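Local atomic coordinates of MymaA.19257.a.B3 (Mycobacterium marinum, PDB entry 6Q10), a protein that is of unknown function but carries, in this soluble part of a membrane-linked secreted protein, a domain related to the LytR_C family of cell-envelope proteins. Residues G76-G81 and A90-A95. Sequence-based numbering, arbitrary orientation.
Sequences GQIRFG and AVWLVA
Ile78, in the strand 76-80, faces residues 91 and 92 of helix 85-94, its CA 7.5 Å from that of Trp92, the closest pair of CA atoms between the two segments. From the strand, one side chain, that of Ile78, reaches the helix. Ile78 points its CB at the helix, and its long branch extends because CD1 stands anti to CA (chi2 171°), which brings the terminal methyl against Val91 and Trp92. There CD1 lies 3.6 Å from Trp92 CA, so it rests on the helix backbone itself as well as on side chains. It meets Val91 CG1 at 3.8 Å, the methyl that chi1 of 179° places anti to the valine's own nitrogen; the isoleucine and valine chains overlap while pointing opposite ways. At roughly a right angle to that contact, CD1 touches Trp92 CB at 3.9 Å and approaches the indole obliquely near its CD1. Ala95 adds a looser contact through its carbonyl oxygen, which is hydrogen-bonded to Thr98.

The opposite face of the strand is polar at its side-chain ends. Arg79 donates from NE and NH2, one edge of its guanidinium, to the same oxygen, Gln77 OE1, at 2.9 Å each, with the oxygen in the guanidinium plane. Gln77 NE2 bonds to Tyr67, and Arg79 NH1 forms a salt bridge with Asp64, which probably limits the rotation of both flat groups.

The strand, the helix and strand 99-102 form a beta-alpha-beta unit, and Ile78 also touches Leu100 of that neighbouring strand. The Trp92 ring also stacks with His151 of helix 144-153. No hydrogen bond crosses between the two segments; helix and sheet are held here by buried apolar packing, whereas the strand's other face carries directional hydrogen bonds and one salt bridge.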
loop_
_atom_site.group_PDB
_atom_site.type_symbol
_atom_site.label_atom_id
_atom_site.label_comp_id
_atom_site.label_asym_id
_atom_site.label_seq_id
_atom_site.Cartn_x
_atom_site.Cartn_y
_atom_site.Cartn_z
ATOM N N GLY A 76 -4.019 -1.418 -9.155
ATOM C CA GLY A 76 -2.793 -2.088 -8.764
ATOM C C GLY A 76 -3.039 -3.119 -7.686
ATOM O O GLY A 76 -4.156 -3.525 -7.436
ATOM N N GLN A 77 -1.950 -3.558 -7.059
ATOM C CA GLN A 77 -2.008 -4.621 -6.060
ATOM C C GLN A 77 -1.102 -4.262 -4.903
ATOM O O GLN A 77 -0.133 -3.521 -5.073
ATOM C CB GLN A 77 -1.539 -5.984 -6.617
ATOM C CG GLN A 77 -2.363 -6.433 -7.766
ATOM C CD GLN A 77 -1.819 -7.676 -8.431
ATOM O OE1 GLN A 77 -0.628 -8.005 -8.315
ATOM N NE2 GLN A 77 -2.702 -8.378 -9.147
ATOM N N ILE A 78 -1.417 -4.781 -3.722
ATOM C CA ILE A 78 -0.486 -4.761 -2.602
ATOM C C ILE A 78 -0.208 -6.209 -2.240
ATOM O O ILE A 78 -1.143 -6.960 -1.935
ATOM C CB ILE A 78 -1.038 -3.983 -1.404
ATOM C CG1 ILE A 78 -1.324 -2.539 -1.809
ATOM C CG2 ILE A 78 -0.019 -3.990 -0.239
ATOM C CD1 ILE A 78 -2.089 -1.746 -0.727
ATOM N N ARG A 79 1.056 -6.616 -2.346
ATOM C CA ARG A 79 1.461 -8.008 -2.146
ATOM C C ARG A 79 2.323 -8.090 -0.894
ATOM O O ARG A 79 3.229 -7.268 -0.703
ATOM C CB ARG A 79 2.235 -8.540 -3.345
ATOM C CG ARG A 79 1.548 -8.407 -4.698
ATOM C CD ARG A 79 2.514 -8.866 -5.774
ATOM N NE ARG A 79 1.950 -8.617 -7.103
ATOM C CZ ARG A 79 2.668 -8.458 -8.203
ATOM N NH1 ARG A 79 3.996 -8.528 -8.152
ATOM N NH2 ARG A 79 2.057 -8.220 -9.369
ATOM N N PHE A 80 2.046 -9.073 -0.044
ATOM C CA PHE A 80 2.704 -9.129 1.263
ATOM C C PHE A 80 2.586 -10.540 1.806
ATOM O O PHE A 80 1.805 -11.358 1.315
ATOM C CB PHE A 80 2.058 -8.142 2.249
ATOM C CG PHE A 80 0.578 -8.340 2.389
ATOM C CD1 PHE A 80 0.054 -9.082 3.429
ATOM C CD2 PHE A 80 -0.293 -7.777 1.471
ATOM C CE1 PHE A 80 -1.309 -9.271 3.548
ATOM C CE2 PHE A 80 -1.664 -7.960 1.592
ATOM C CZ PHE A 80 -2.165 -8.718 2.627
ATOM N N GLY A 81 3.375 -10.815 2.839
ATOM C CA GLY A 81 3.201 -11.998 3.646
ATOM C C GLY A 81 2.623 -11.612 5.001
ATOM O O GLY A 81 2.514 -10.441 5.344
ATOM N N ALA A 90 -0.880 -0.010 6.097
ATOM C CA ALA A 90 -0.460 1.380 5.967
ATOM C C ALA A 90 -0.447 1.816 4.503
ATOM O O ALA A 90 -0.941 2.901 4.174
ATOM C CB ALA A 90 0.935 1.573 6.604
ATOM N N VAL A 91 0.126 0.985 3.621
ATOM C CA VAL A 91 0.112 1.303 2.194
ATOM C C VAL A 91 -1.324 1.411 1.685
ATOM O O VAL A 91 -1.643 2.274 0.857
ATOM C CB VAL A 91 0.908 0.250 1.405
ATOM C CG1 VAL A 91 0.870 0.572 -0.088
ATOM C CG2 VAL A 91 2.364 0.231 1.905
ATOM N N TRP A 92 -2.214 0.542 2.171
ATOM C CA TRP A 92 -3.583 0.532 1.662
ATOM C C TRP A 92 -4.338 1.819 1.972
ATOM O O TRP A 92 -5.300 2.150 1.278
ATOM C CB TRP A 92 -4.295 -0.703 2.256
ATOM C CG TRP A 92 -5.564 -1.139 1.609
ATOM C CD1 TRP A 92 -5.863 -1.157 0.281
ATOM C CD2 TRP A 92 -6.706 -1.658 2.295
ATOM N NE1 TRP A 92 -7.136 -1.677 0.100
ATOM C CE2 TRP A 92 -7.675 -1.968 1.330
ATOM C CE3 TRP A 92 -7.004 -1.856 3.645
ATOM C CZ2 TRP A 92 -8.930 -2.493 1.679
ATOM C CZ3 TRP A 92 -8.246 -2.386 3.982
ATOM C CH2 TRP A 92 -9.175 -2.697 3.002
ATOM N N LEU A 93 -3.927 2.546 3.018
ATOM C CA LEU A 93 -4.517 3.849 3.296
ATOM C C LEU A 93 -4.349 4.806 2.127
ATOM O O LEU A 93 -5.254 5.587 1.821
ATOM C CB LEU A 93 -3.854 4.454 4.536
ATOM C CG LEU A 93 -4.161 3.710 5.820
ATOM C CD1 LEU A 93 -3.218 4.248 6.904
ATOM C CD2 LEU A 93 -5.630 3.900 6.248
ATOM N N VAL A 94 -3.168 4.795 1.492
ATOM C CA VAL A 94 -2.878 5.760 0.441
ATOM C C VAL A 94 -3.033 5.147 -0.949
ATOM O O VAL A 94 -3.007 5.888 -1.941
ATOM C CB VAL A 94 -1.484 6.392 0.634
ATOM C CG1 VAL A 94 -1.493 7.261 1.919
ATOM C CG2 VAL A 94 -0.378 5.322 0.720
ATOM N N ALA A 95 -3.239 3.836 -1.044
ATOM C CA ALA A 95 -3.589 3.176 -2.309
ATOM C C ALA A 95 -4.838 2.329 -2.085
ATOM O O ALA A 95 -4.809 1.098 -2.199
ATOM C CB ALA A 95 -2.425 2.319 -2.803
#